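PDB 4K82: Lv-ranaspumin (Lv-RSN-1) from Leptodactylus vastus, which probably acts as a surfactant that helps to form and stabilise the foam nest in which the frog lays its eggs. Local coordinates for residues A[17-22]-A[101-106]; A[27-32]-A[63-68]; A[53-58]-A[90-95]; A[136-141]-A[207-212]; A[161-166]-A[176-181]. All blocks are in the same frame, centred on the assembly; numbering follows the deposited sequence. Where two conformers were deposited one is given.

In the fold
Contacts 1, 2 and 3 lie in the N-terminal part of this mainly helical chain, and contacts 4 and 5 in the C-terminal part. Contacts 3, 4 and 5 are buried, with no hydrogen bond or salt bridge across their segments; their packing is chiefly aliphatic, with the amide of N209 added in contact 4. Contacts 1 and 2 are partly exposed, and only contact 2 adds a salt bridge. Contacts 1 and 3 share helix 89-102, contacts 2 and 3 share helix 48-64. The disulfide C18-C67 ties contact 1 to contact 2, and D28 with K139 links contact 2 to contact 4. Contact 5, nested along the chain inside contact 4, meets it through F137 on I162.

Contact 1: residues A[17-22]-A[101-106]; sequences ACLTKA and KELKID
L103 reaches across from the end of helix 89-102 to helix 14-24, where L19 and T20 receive it. The backbone turns here through a Schellman motif: K104 takes up positive phi, and its N bonds back to K101 O. That turn finishes the helix and leaves L103, just ahead of it, with its side chain directed at the 17-22 segment.

The apolar part of the contact is slight. CD1 of L103 lies 4.2 Å from CD2 of L19, whose own side chain runs on into the interior against L96, L99 and L29. L103 also touches L23 one turn further along helix 14-24, and an alanine here, lacking both methyls, would probably open a gap beside T20 and leave L19 and L23 less well covered on this flank.

The second kind of meeting sets a hydroxyl against methyl groups. T20 OG1 stands 3.5 Å from CD2 of L103 and 3.6 Å from CD1, nearly centred on the leucine fork. This is van der Waals contact, for the hydroxyl is hydrogen-bonded within its own helix, to T16 O. Chi1 of T20 is -61°, which sets OG1 beside its own backbone N and opposite the carbonyl carbon, while CG2 lies anti to the backbone N. Even the helix backbone is approached, with T20 CA 4.1 Å from L103 CD1.

Contact 2: residues A[27-32]-A[63-68]; sequences GDLLVE and ERAGCA
E32 and R64 join the first turn of helix 29-42 to the end of helix 48-64, and beside them L29 packs on A65. The apolar side is the closer-built one. CD2 of L29 rests 4.0 Å from CB of A65, and the buried leucine is hemmed in by L19, A22 and L23 of helix 14-24. A65 leads into a Schellman turn completed by G66, after which C67 makes its disulfide to C18.

The solvent side is held by charge. NH2 of R64 donates to OE2 of E32 at 2.8 Å (N-H...O 157°), and more weakly to OE1 at 3.2 Å. One nitrogen thus serves both oxygens, since the carboxylate stands almost upright to the guanidinium, their planes 82° apart. OE2 is met on its syn side, near the guanidinium plane. The arginine gets there by bending at chi3 (52°), whereas E32 runs straight out beyond CG. A water donates to D28 OD2 and E32 OE2 and accepts from R64 NH1, 3.2 Å away. R64 has two conformers; this bridge and the water bond from NH1 belong to the one described, so this side is probably mobile.

A glutamine in place of E32 would probably leave the R64 charge without its mate and weaken the grip on NH2. With D28 also bridged to K139, both acids sit among basic partners, which is likely to favour their ionised form.

Contact 3: residues A[53-58]-A[90-95]; sequences ELKELL and GDIIQG
L58 lays its CD2 methyl against I92 of helix 89-102, 3.9 Å from the branch methyl CG2. The same methyl also comes within 4.3 Å of CD1 of I93, so a single leucine methyl touches two successive isoleucines. Chi1 of L58 is -178°, swinging CG away from its backbone N and sending the fork outward to the other helix. I92 answers with CG2, while its longer arm CG1-CD1 goes elsewhere.

That arm meets K55, one turn earlier on helix 48-64. The lysine chain is fully extended, and its CE passes 4.1 Å from I92 CD1, the two side chains crossing at about a right angle. The aliphatic part of K55 therefore borders the apolar patch.

The short helical segments run 11.5 Å apart with a crossing angle of 45°, a spacing at which side chains, not backbones, do the touching. Other helices close in around them: L69 of helix 69-76 lies on K55, L58 and I92, and L33 of helix 29-42 also reaches L58.

No hydrogen bond or ion pair spans the two segments. The union of these helices in the bundle depends here on the burial of branched aliphatic groups, with methylenes of a lysine at the margin.

Contact 4: residues A[136-141]-A[207-212]; sequences KFLKDL and CPNVKN
Helix segments 136-141 and 207-212 cross almost perpendicularly, at -89° with their axes 9.5 Å apart, and the backbones come nearest at L138 and V210. V210 drives its CG1 methyl into the junction. It lies 3.8 Å from CD2 of L138 and 3.6 Å from the backbone O of the same leucine, so methyl meets carbonyl as well as side chain. With chi1 at -55°, CG1 sits opposite the valine carbonyl carbon and points across the contact. L141, one turn on, adds a looser touch through its CB, 4.3 Å from CG1.

This crossing packs helix 196-212, the last of the chain, against helix 133-144 in the C-terminal half of a mainly helical fold. The disulfide C207-C146 ties helix 196-212 to the loop just after helix 133-144, and L206 carries the apolar packing on to F137, L138 and L141.

N209 contributes a different surface. Its ND2 lies 4.0 Å from CD1 of L138 and 4.1 Å from CD2, so the amide nitrogen faces the leucine fork. Buried there, ND2 has no hydrogen-bond partner in the model. A112 and V116 of helix 107-121 also press on the N209 side chain, putting a polar group in largely aliphatic company.

Contact 5: residues A[161-166]-A[176-181]; sequences IILERL and DDLFKN
Two consecutive helices of the C-terminal region, 152-165 and 175-180, meet here as a helix-loop-helix unit, and L163 is the residue that bridges them. Its CD1 methyl does all the touching. It lies 4.0 Å from CD2 of L178 and 4.0 Å from CE1 of F179, so one methyl is shared between a leucine branch and a phenyl ring. Towards the ring it comes in at a slant, close to the CE1-CZ bond. Chi1 of L163 is -62°, placing CG beside the backbone N and aiming the fork at helix 175-180. L178 turns its CG the other way about its own chi1 (-177°), and its CD2 thereby reaches the same methyl.

The backbones remain well separated, L163 and L178 at 10.4 Å between CA atoms, and side chains bridge the distance, with V169 of the connecting loop and L175 also on L163. F179 lies on I156, L159 and K160, back along helix 152-165, while L163 continues inward to F137 of helix 133-144. The contact thus belongs to an apolar run from helix 175-180 to helix 133-144.

Some polar groups of 176-181 pair within the segment. K180 NZ makes a salt bridge to D177 OD1 at 2.7 Å, approaching almost in line with the C-O bond. N181 turns its side-chain amide back along the chain, and ND2 donates to D177 O at 2.8 Å, N-H...O angle 152°.

Contact 1: residues A[17-22]-A[101-106]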
# COMPACT_ATOMS: atom_id res chain seq x y z
N ALA A 17 3.69 -19.44 -12.99
CA ALA A 17 3.16 -20.54 -12.20
C ALA A 17 3.33 -20.24 -10.71
O ALA A 17 2.40 -20.42 -9.92
CB ALA A 17 3.88 -21.83 -12.56
N CYS A 18 4.52 -19.80 -10.34
CA CYS A 18 4.85 -19.54 -8.95
C CYS A 18 3.98 -18.40 -8.41
O CYS A 18 3.46 -18.47 -7.29
CB CYS A 18 6.33 -19.19 -8.81
SG CYS A 18 6.87 -18.75 -7.14
N LEU A 19 3.82 -17.37 -9.23
CA LEU A 19 3.01 -16.21 -8.87
C LEU A 19 1.56 -16.63 -8.66
O LEU A 19 0.92 -16.23 -7.69
CB LEU A 19 3.10 -15.14 -9.96
CG LEU A 19 2.23 -13.91 -9.72
CD1 LEU A 19 2.66 -13.23 -8.41
CD2 LEU A 19 2.35 -12.97 -10.90
N THR A 20 1.04 -17.42 -9.60
CA THR A 20 -0.33 -17.93 -9.54
C THR A 20 -0.63 -18.63 -8.21
O THR A 20 -1.64 -18.35 -7.56
CB THR A 20 -0.59 -18.92 -10.70
OG1 THR A 20 -0.42 -18.25 -11.95
CG2 THR A 20 -1.99 -19.49 -10.62
N LYS A 21 0.25 -19.53 -7.81
CA LYS A 21 0.06 -20.25 -6.56
C LYS A 21 0.21 -19.31 -5.37
O LYS A 21 -0.56 -19.38 -4.40
CB LYS A 21 1.04 -21.42 -6.45
CG LYS A 21 0.68 -22.41 -5.35
CD LYS A 21 1.82 -23.38 -5.07
CE LYS A 21 3.06 -22.65 -4.57
NZ LYS A 21 2.75 -21.58 -3.56
N ALA A 22 1.20 -18.43 -5.45
CA ALA A 22 1.50 -17.51 -4.37
C ALA A 22 0.31 -16.61 -4.03
O ALA A 22 0.09 -16.27 -2.86
CB ALA A 22 2.72 -16.67 -4.71
N LYS A 101 -4.40 -9.41 -13.99
CA LYS A 101 -5.77 -9.43 -14.49
C LYS A 101 -6.07 -10.75 -15.21
O LYS A 101 -7.16 -11.29 -15.09
CB LYS A 101 -6.03 -8.22 -15.39
CG LYS A 101 -5.90 -6.90 -14.65
CD LYS A 101 -5.68 -5.74 -15.62
CE LYS A 101 -6.93 -5.42 -16.43
NZ LYS A 101 -7.81 -4.42 -15.76
N GLU A 102 -5.09 -11.27 -15.95
CA GLU A 102 -5.22 -12.57 -16.60
C GLU A 102 -5.40 -13.70 -15.58
O GLU A 102 -6.05 -14.70 -15.86
CB GLU A 102 -4.02 -12.87 -17.50
CG GLU A 102 -4.00 -12.07 -18.80
CD GLU A 102 -2.83 -12.43 -19.70
OE1 GLU A 102 -1.94 -13.18 -19.25
OE2 GLU A 102 -2.79 -11.96 -20.86
N LEU A 103 -4.81 -13.53 -14.40
CA LEU A 103 -4.92 -14.52 -13.33
C LEU A 103 -6.19 -14.35 -12.51
O LEU A 103 -6.40 -15.05 -11.51
CB LEU A 103 -3.71 -14.46 -12.40
CG LEU A 103 -2.36 -14.74 -13.06
CD1 LEU A 103 -1.28 -14.74 -11.99
CD2 LEU A 103 -2.40 -16.05 -13.82
N LYS A 104 -7.03 -13.39 -12.91
CA LYS A 104 -8.35 -13.17 -12.31
C LYS A 104 -8.32 -12.74 -10.84
O LYS A 104 -9.18 -13.16 -10.06
CB LYS A 104 -9.22 -14.42 -12.49
CG LYS A 104 -9.37 -14.88 -13.93
CD LYS A 104 -9.88 -16.31 -14.00
CE LYS A 104 -9.90 -16.84 -15.43
NZ LYS A 104 -10.28 -18.28 -15.49
N ILE A 105 -7.35 -11.92 -10.46
CA ILE A 105 -7.27 -11.41 -9.10
C ILE A 105 -8.52 -10.62 -8.72
O ILE A 105 -9.28 -10.18 -9.58
CB ILE A 105 -6.03 -10.51 -8.88
CG1 ILE A 105 -5.91 -9.48 -10.00
CG2 ILE A 105 -4.76 -11.35 -8.80
CD1 ILE A 105 -6.37 -8.10 -9.62
N ASP A 106 -8.73 -10.45 -7.41
CA ASP A 106 -9.83 -9.64 -6.91
C ASP A 106 -9.55 -8.18 -7.22
O ASP A 106 -8.80 -7.53 -6.51
CB ASP A 106 -9.95 -9.83 -5.39
CG ASP A 106 -11.22 -9.21 -4.82
OD1 ASP A 106 -11.75 -8.25 -5.40
OD2 ASP A 106 -11.68 -9.70 -3.76

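Contact 2: residues A[27-32]-A[63-68]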
# COMPACT_ATOMS: atom_id res chain seq x y z
N GLY A 27 -1.48 -14.68 2.66
CA GLY A 27 -0.44 -13.67 2.72
C GLY A 27 -0.90 -12.34 2.14
O GLY A 27 -2.08 -12.15 1.84
N ASP A 28 0.05 -11.43 1.99
CA ASP A 28 -0.29 -10.06 1.63
C ASP A 28 0.09 -9.72 0.20
O ASP A 28 0.07 -8.55 -0.16
CB ASP A 28 0.42 -9.09 2.57
CG ASP A 28 -0.05 -9.24 3.99
OD1 ASP A 28 -1.21 -9.66 4.17
OD2 ASP A 28 0.73 -8.95 4.92
N LEU A 29 0.45 -10.73 -0.58
CA LEU A 29 1.07 -10.48 -1.88
C LEU A 29 0.26 -9.57 -2.79
O LEU A 29 0.81 -8.63 -3.35
CB LEU A 29 1.38 -11.80 -2.60
CG LEU A 29 2.14 -11.65 -3.91
CD1 LEU A 29 3.46 -10.91 -3.70
CD2 LEU A 29 2.39 -13.01 -4.54
N LEU A 30 -1.03 -9.85 -2.95
CA LEU A 30 -1.85 -9.04 -3.87
C LEU A 30 -1.85 -7.57 -3.45
O LEU A 30 -1.66 -6.67 -4.28
CB LEU A 30 -3.28 -9.57 -3.96
CG LEU A 30 -4.17 -8.71 -4.89
CD1 LEU A 30 -3.62 -8.70 -6.31
CD2 LEU A 30 -5.63 -9.17 -4.87
N VAL A 31 -2.06 -7.33 -2.16
CA VAL A 31 -2.05 -5.97 -1.63
C VAL A 31 -0.71 -5.29 -1.86
O VAL A 31 -0.65 -4.14 -2.32
CB VAL A 31 -2.41 -5.97 -0.13
CG1 VAL A 31 -2.07 -4.62 0.51
CG2 VAL A 31 -3.88 -6.32 0.07
N GLU A 32 0.39 -6.01 -1.61
CA GLU A 32 1.71 -5.44 -1.75
C GLU A 32 2.03 -5.11 -3.21
O GLU A 32 2.67 -4.10 -3.51
CB GLU A 32 2.77 -6.38 -1.17
CG GLU A 32 2.66 -6.54 0.34
CD GLU A 32 3.69 -7.50 0.90
OE1 GLU A 32 3.78 -8.64 0.40
OE2 GLU A 32 4.41 -7.11 1.84
N GLU A 63 10.24 -12.41 -3.65
CA GLU A 63 11.09 -13.39 -2.96
C GLU A 63 10.43 -13.90 -1.68
O GLU A 63 10.45 -15.10 -1.39
CB GLU A 63 12.46 -12.80 -2.65
CG GLU A 63 13.30 -12.57 -3.89
CD GLU A 63 14.79 -12.53 -3.58
OE1 GLU A 63 15.19 -13.03 -2.51
OE2 GLU A 63 15.55 -12.00 -4.42
N ARG A 64 9.83 -12.98 -0.93
CA ARG A 64 9.16 -13.34 0.32
C ARG A 64 8.00 -14.30 0.09
O ARG A 64 7.59 -15.03 0.99
CB ARG A 64 8.67 -12.07 1.04
CG ARG A 64 9.79 -11.20 1.59
CD ARG A 64 9.27 -9.85 2.05
NE ARG A 64 8.14 -9.99 2.96
CZ ARG A 64 6.95 -9.43 2.75
NH1 ARG A 64 5.97 -9.61 3.63
NH2 ARG A 64 6.74 -8.68 1.67
N ALA A 65 7.47 -14.29 -1.13
CA ALA A 65 6.37 -15.17 -1.50
C ALA A 65 6.87 -16.46 -2.13
O ALA A 65 6.08 -17.34 -2.47
CB ALA A 65 5.40 -14.46 -2.43
N GLY A 66 8.19 -16.56 -2.30
CA GLY A 66 8.81 -17.74 -2.85
C GLY A 66 9.01 -17.69 -4.35
O GLY A 66 9.32 -18.71 -4.98
N CYS A 67 8.82 -16.51 -4.94
CA CYS A 67 8.97 -16.37 -6.39
C CYS A 67 10.17 -15.50 -6.74
O CYS A 67 10.73 -14.82 -5.89
CB CYS A 67 7.68 -15.81 -6.99
SG CYS A 67 6.24 -16.85 -6.62
N ALA A 68 10.56 -15.53 -8.01
CA ALA A 68 11.71 -14.75 -8.47
C ALA A 68 11.25 -13.82 -9.58
O ALA A 68 10.66 -14.28 -10.56
CB ALA A 68 12.81 -15.66 -8.96
O HOH W 1 3.23 -8.13 4.39

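Contact 3: residues A[53-58]-A[90-95]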
# COMPACT_ATOMS: atom_id res chain seq x y z
N GLU A 53 14.39 1.87 -6.27
CA GLU A 53 13.89 1.32 -5.01
C GLU A 53 12.57 0.59 -5.18
O GLU A 53 12.30 -0.38 -4.48
CB GLU A 53 13.78 2.42 -3.95
CG GLU A 53 15.14 2.90 -3.49
CD GLU A 53 15.07 3.76 -2.25
OE1 GLU A 53 14.25 3.46 -1.35
OE2 GLU A 53 15.83 4.74 -2.17
N LEU A 54 11.73 1.07 -6.09
CA LEU A 54 10.49 0.36 -6.39
C LEU A 54 10.76 -1.02 -6.96
O LEU A 54 10.10 -1.99 -6.60
CB LEU A 54 9.59 1.16 -7.34
CG LEU A 54 8.72 2.28 -6.74
CD1 LEU A 54 8.14 3.16 -7.83
CD2 LEU A 54 7.62 1.71 -5.86
N LYS A 55 11.74 -1.12 -7.86
CA LYS A 55 12.07 -2.42 -8.41
C LYS A 55 12.64 -3.34 -7.33
O LYS A 55 12.29 -4.52 -7.26
CB LYS A 55 13.07 -2.31 -9.56
CG LYS A 55 13.30 -3.66 -10.21
CD LYS A 55 14.28 -3.62 -11.33
CE LYS A 55 14.32 -4.98 -12.01
NZ LYS A 55 15.18 -4.93 -13.21
N GLU A 56 13.50 -2.79 -6.47
CA GLU A 56 14.05 -3.59 -5.38
C GLU A 56 12.96 -4.11 -4.46
O GLU A 56 12.99 -5.25 -4.04
CB GLU A 56 15.07 -2.80 -4.57
CG GLU A 56 16.35 -2.51 -5.35
CD GLU A 56 17.52 -2.16 -4.45
OE1 GLU A 56 17.53 -2.64 -3.29
OE2 GLU A 56 18.42 -1.42 -4.89
N LEU A 57 11.97 -3.26 -4.18
CA LEU A 57 10.82 -3.67 -3.39
C LEU A 57 10.00 -4.78 -4.05
O LEU A 57 9.57 -5.72 -3.40
CB LEU A 57 9.94 -2.46 -3.06
CG LEU A 57 8.73 -2.71 -2.17
CD1 LEU A 57 9.16 -3.17 -0.78
CD2 LEU A 57 7.86 -1.46 -2.09
N LEU A 58 9.79 -4.66 -5.36
CA LEU A 58 9.11 -5.71 -6.10
C LEU A 58 9.88 -7.03 -6.01
O LEU A 58 9.29 -8.08 -5.77
CB LEU A 58 8.97 -5.29 -7.57
CG LEU A 58 8.22 -6.25 -8.51
CD1 LEU A 58 6.83 -6.60 -7.97
CD2 LEU A 58 8.13 -5.62 -9.89
N GLY A 90 9.18 0.01 -16.16
CA GLY A 90 7.83 0.35 -16.57
C GLY A 90 7.18 -0.80 -17.31
O GLY A 90 6.01 -1.10 -17.09
N ASP A 91 7.96 -1.46 -18.16
CA ASP A 91 7.45 -2.61 -18.89
C ASP A 91 7.14 -3.77 -17.96
O ASP A 91 6.18 -4.50 -18.21
CB ASP A 91 8.42 -3.07 -19.97
CG ASP A 91 8.44 -2.13 -21.16
OD1 ASP A 91 7.53 -1.28 -21.27
OD2 ASP A 91 9.36 -2.26 -21.99
N ILE A 92 7.96 -3.97 -16.93
CA ILE A 92 7.69 -5.00 -15.94
C ILE A 92 6.39 -4.71 -15.22
O ILE A 92 5.53 -5.58 -15.06
CB ILE A 92 8.84 -5.14 -14.92
CG1 ILE A 92 10.08 -5.69 -15.63
CG2 ILE A 92 8.42 -6.04 -13.78
CD1 ILE A 92 11.33 -5.68 -14.78
N ILE A 93 6.22 -3.46 -14.80
CA ILE A 93 5.03 -3.07 -14.06
C ILE A 93 3.76 -3.26 -14.91
O ILE A 93 2.77 -3.81 -14.43
CB ILE A 93 5.15 -1.63 -13.54
CG1 ILE A 93 6.25 -1.53 -12.48
CG2 ILE A 93 3.79 -1.12 -12.99
CD1 ILE A 93 5.91 -2.13 -11.12
N GLN A 94 3.81 -2.83 -16.16
CA GLN A 94 2.64 -2.94 -17.02
C GLN A 94 2.35 -4.40 -17.34
O GLN A 94 1.19 -4.83 -17.31
CB GLN A 94 2.80 -2.11 -18.30
CG GLN A 94 2.80 -0.60 -18.05
CD GLN A 94 1.53 -0.11 -17.35
OE1 GLN A 94 1.55 0.24 -16.17
NE2 GLN A 94 0.42 -0.08 -18.09
N GLY A 95 3.41 -5.16 -17.63
CA GLY A 95 3.28 -6.59 -17.85
C GLY A 95 2.70 -7.33 -16.65
O GLY A 95 1.82 -8.19 -16.78

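Contact 4: residues A[136-141]-A[207-212]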
# COMPACT_ATOMS: atom_id res chain seq x y z
N LYS A 136 2.05 -2.34 6.63
CA LYS A 136 2.19 -2.30 8.09
C LYS A 136 1.19 -1.33 8.72
O LYS A 136 0.61 -1.58 9.79
CB LYS A 136 3.59 -1.81 8.46
CG LYS A 136 4.61 -2.88 8.75
CD LYS A 136 5.86 -2.28 9.41
CE LYS A 136 5.56 -1.64 10.77
NZ LYS A 136 5.18 -0.20 10.70
N PHE A 137 1.01 -0.19 8.06
CA PHE A 137 0.09 0.85 8.50
C PHE A 137 -1.35 0.33 8.45
O PHE A 137 -2.14 0.55 9.39
CB PHE A 137 0.29 2.07 7.59
CG PHE A 137 -0.66 3.21 7.85
CD1 PHE A 137 -0.73 3.83 9.08
CD2 PHE A 137 -1.43 3.71 6.81
CE1 PHE A 137 -1.59 4.90 9.30
CE2 PHE A 137 -2.28 4.78 7.01
CZ PHE A 137 -2.37 5.37 8.26
N LEU A 138 -1.68 -0.36 7.38
CA LEU A 138 -3.02 -0.90 7.24
C LEU A 138 -3.29 -1.97 8.30
O LEU A 138 -4.38 -2.02 8.86
CB LEU A 138 -3.25 -1.47 5.84
CG LEU A 138 -3.06 -0.49 4.68
CD1 LEU A 138 -3.23 -1.24 3.37
CD2 LEU A 138 -4.07 0.65 4.79
N LYS A 139 -2.28 -2.80 8.57
CA LYS A 139 -2.39 -3.81 9.63
C LYS A 139 -2.69 -3.17 10.99
O LYS A 139 -3.58 -3.62 11.71
CB LYS A 139 -1.11 -4.64 9.71
CG LYS A 139 -0.84 -5.55 8.54
CD LYS A 139 0.55 -6.16 8.69
CE LYS A 139 0.91 -7.08 7.53
NZ LYS A 139 0.28 -8.41 7.67
N ASP A 140 -1.94 -2.13 11.33
CA ASP A 140 -2.16 -1.44 12.60
C ASP A 140 -3.55 -0.82 12.69
O ASP A 140 -4.22 -0.89 13.72
CB ASP A 140 -1.12 -0.34 12.80
CG ASP A 140 0.24 -0.88 13.17
OD1 ASP A 140 0.28 -1.87 13.92
OD2 ASP A 140 1.26 -0.32 12.69
N LEU A 141 -4.00 -0.23 11.59
CA LEU A 141 -5.36 0.34 11.57
C LEU A 141 -6.41 -0.74 11.73
O LEU A 141 -7.38 -0.57 12.46
CB LEU A 141 -5.61 1.11 10.27
CG LEU A 141 -4.82 2.41 10.08
CD1 LEU A 141 -5.18 3.03 8.73
CD2 LEU A 141 -5.07 3.39 11.22
N CYS A 207 -10.44 3.01 6.75
CA CYS A 207 -11.18 1.99 7.49
C CYS A 207 -11.99 1.06 6.58
O CYS A 207 -12.01 -0.15 6.79
CB CYS A 207 -12.02 2.61 8.61
SG CYS A 207 -11.02 3.15 10.06
N PRO A 208 -12.64 1.60 5.54
CA PRO A 208 -13.32 0.66 4.63
C PRO A 208 -12.34 -0.27 3.91
O PRO A 208 -12.67 -1.43 3.67
CB PRO A 208 -14.01 1.59 3.63
CG PRO A 208 -14.27 2.83 4.42
CD PRO A 208 -13.04 3.00 5.27
N ASN A 209 -11.15 0.22 3.60
CA ASN A 209 -10.14 -0.62 2.94
C ASN A 209 -9.67 -1.74 3.83
O ASN A 209 -9.59 -2.90 3.40
CB ASN A 209 -8.95 0.24 2.49
CG ASN A 209 -7.91 -0.55 1.70
OD1 ASN A 209 -8.21 -1.57 1.07
ND2 ASN A 209 -6.67 -0.05 1.70
N VAL A 210 -9.38 -1.43 5.09
CA VAL A 210 -8.79 -2.45 5.95
C VAL A 210 -9.83 -3.48 6.36
O VAL A 210 -9.50 -4.63 6.63
CB VAL A 210 -8.04 -1.84 7.17
CG1 VAL A 210 -7.01 -0.83 6.70
CG2 VAL A 210 -9.01 -1.20 8.12
N LYS A 211 -11.10 -3.08 6.36
CA LYS A 211 -12.18 -4.03 6.64
C LYS A 211 -12.38 -4.96 5.45
O LYS A 211 -12.78 -6.12 5.61
CB LYS A 211 -13.47 -3.29 7.01
CG LYS A 211 -13.37 -2.53 8.33
CD LYS A 211 -14.67 -1.81 8.65
CE LYS A 211 -14.41 -0.58 9.51
NZ LYS A 211 -15.66 -0.01 10.08
N ASN A 212 -12.08 -4.47 4.25
CA ASN A 212 -12.22 -5.27 3.04
C ASN A 212 -11.16 -6.37 2.91
O ASN A 212 -11.48 -7.51 2.57
CB ASN A 212 -12.20 -4.37 1.80
CG ASN A 212 -12.60 -5.10 0.54
OD1 ASN A 212 -13.30 -6.12 0.60
ND2 ASN A 212 -12.18 -4.58 -0.61

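Contact 5: residues A[161-166]-A[176-181]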
# COMPACT_ATOMS: atom_id res chain seq x y z
N ILE A 161 0.14 6.83 18.28
CA ILE A 161 1.34 6.02 18.13
C ILE A 161 1.55 5.65 16.67
O ILE A 161 2.66 5.73 16.14
CB ILE A 161 1.22 4.74 18.98
CG1 ILE A 161 1.36 5.08 20.47
CG2 ILE A 161 2.26 3.70 18.55
CD1 ILE A 161 0.89 3.98 21.41
N ILE A 162 0.46 5.27 16.00
CA ILE A 162 0.55 4.83 14.62
C ILE A 162 0.97 5.97 13.69
O ILE A 162 1.86 5.81 12.84
CB ILE A 162 -0.80 4.23 14.13
CG1 ILE A 162 -1.05 2.89 14.83
CG2 ILE A 162 -0.79 4.05 12.60
CD1 ILE A 162 -2.50 2.43 14.76
N LEU A 163 0.34 7.13 13.85
CA LEU A 163 0.63 8.25 12.96
C LEU A 163 2.02 8.81 13.18
O LEU A 163 2.61 9.39 12.26
CB LEU A 163 -0.40 9.36 13.12
CG LEU A 163 -1.82 8.95 12.76
CD1 LEU A 163 -2.78 10.09 13.03
CD2 LEU A 163 -1.92 8.49 11.31
N GLU A 164 2.54 8.65 14.39
CA GLU A 164 3.87 9.16 14.70
C GLU A 164 4.94 8.46 13.86
O GLU A 164 5.98 9.05 13.56
CB GLU A 164 4.17 9.02 16.19
CG GLU A 164 5.19 10.04 16.64
CD GLU A 164 5.42 10.01 18.13
OE1 GLU A 164 5.36 8.90 18.71
OE2 GLU A 164 5.66 11.09 18.71
N ARG A 165 4.68 7.22 13.46
CA ARG A 165 5.61 6.48 12.62
C ARG A 165 5.41 6.76 11.14
O ARG A 165 6.28 6.48 10.31
CB ARG A 165 5.50 4.98 12.89
CG ARG A 165 5.56 4.61 14.37
CD ARG A 165 5.38 3.11 14.53
NE ARG A 165 4.29 2.62 13.69
CZ ARG A 165 3.20 2.01 14.15
NH1 ARG A 165 3.06 1.77 15.45
NH2 ARG A 165 2.27 1.61 13.29
N LEU A 166 4.25 7.31 10.79
CA LEU A 166 3.99 7.69 9.41
C LEU A 166 3.49 9.14 9.30
O LEU A 166 2.35 9.37 8.90
CB LEU A 166 2.97 6.72 8.79
CG LEU A 166 2.79 6.75 7.27
CD1 LEU A 166 3.94 6.05 6.57
CD2 LEU A 166 1.46 6.13 6.87
N ASP A 176 1.12 17.18 17.24
CA ASP A 176 0.63 17.81 18.46
C ASP A 176 -0.63 18.63 18.20
O ASP A 176 -1.64 18.45 18.88
CB ASP A 176 1.74 18.65 19.11
CG ASP A 176 2.30 19.71 18.17
OD1 ASP A 176 2.06 19.64 16.94
OD2 ASP A 176 2.99 20.63 18.67
N ASP A 177 -0.60 19.49 17.20
CA ASP A 177 -1.78 20.29 16.89
C ASP A 177 -2.94 19.45 16.35
O ASP A 177 -4.11 19.77 16.60
CB ASP A 177 -1.45 21.41 15.90
CG ASP A 177 -0.77 22.59 16.57
OD1 ASP A 177 -0.63 22.58 17.81
OD2 ASP A 177 -0.37 23.52 15.85
N LEU A 178 -2.62 18.40 15.60
CA LEU A 178 -3.64 17.51 15.08
C LEU A 178 -4.45 16.93 16.24
O LEU A 178 -5.68 16.96 16.24
CB LEU A 178 -3.01 16.39 14.24
CG LEU A 178 -4.00 15.44 13.58
CD1 LEU A 178 -4.47 15.99 12.25
CD2 LEU A 178 -3.39 14.05 13.40
N PHE A 179 -3.75 16.45 17.26
CA PHE A 179 -4.47 15.81 18.36
C PHE A 179 -5.10 16.76 19.36
O PHE A 179 -5.91 16.34 20.19
CB PHE A 179 -3.63 14.73 19.02
CG PHE A 179 -3.64 13.43 18.26
CD1 PHE A 179 -2.75 13.22 17.21
CD2 PHE A 179 -4.57 12.45 18.56
CE1 PHE A 179 -2.78 12.03 16.49
CE2 PHE A 179 -4.59 11.25 17.86
CZ PHE A 179 -3.70 11.05 16.82
N LYS A 180 -4.76 18.04 19.29
CA LYS A 180 -5.54 19.03 20.03
C LYS A 180 -6.96 19.08 19.50
O LYS A 180 -7.88 19.51 20.18
CB LYS A 180 -4.90 20.42 19.93
CG LYS A 180 -3.68 20.58 20.82
CD LYS A 180 -2.90 21.85 20.51
CE LYS A 180 -1.51 21.76 21.14
NZ LYS A 180 -0.52 22.64 20.47
N ASN A 181 -7.13 18.59 18.27
CA ASN A 181 -8.40 18.64 17.56
C ASN A 181 -9.07 17.29 17.36
O ASN A 181 -9.98 17.14 16.53
CB ASN A 181 -8.17 19.30 16.21
CG ASN A 181 -7.87 20.78 16.34
OD1 ASN A 181 -8.79 21.60 16.42
ND2 ASN A 181 -6.59 21.12 16.37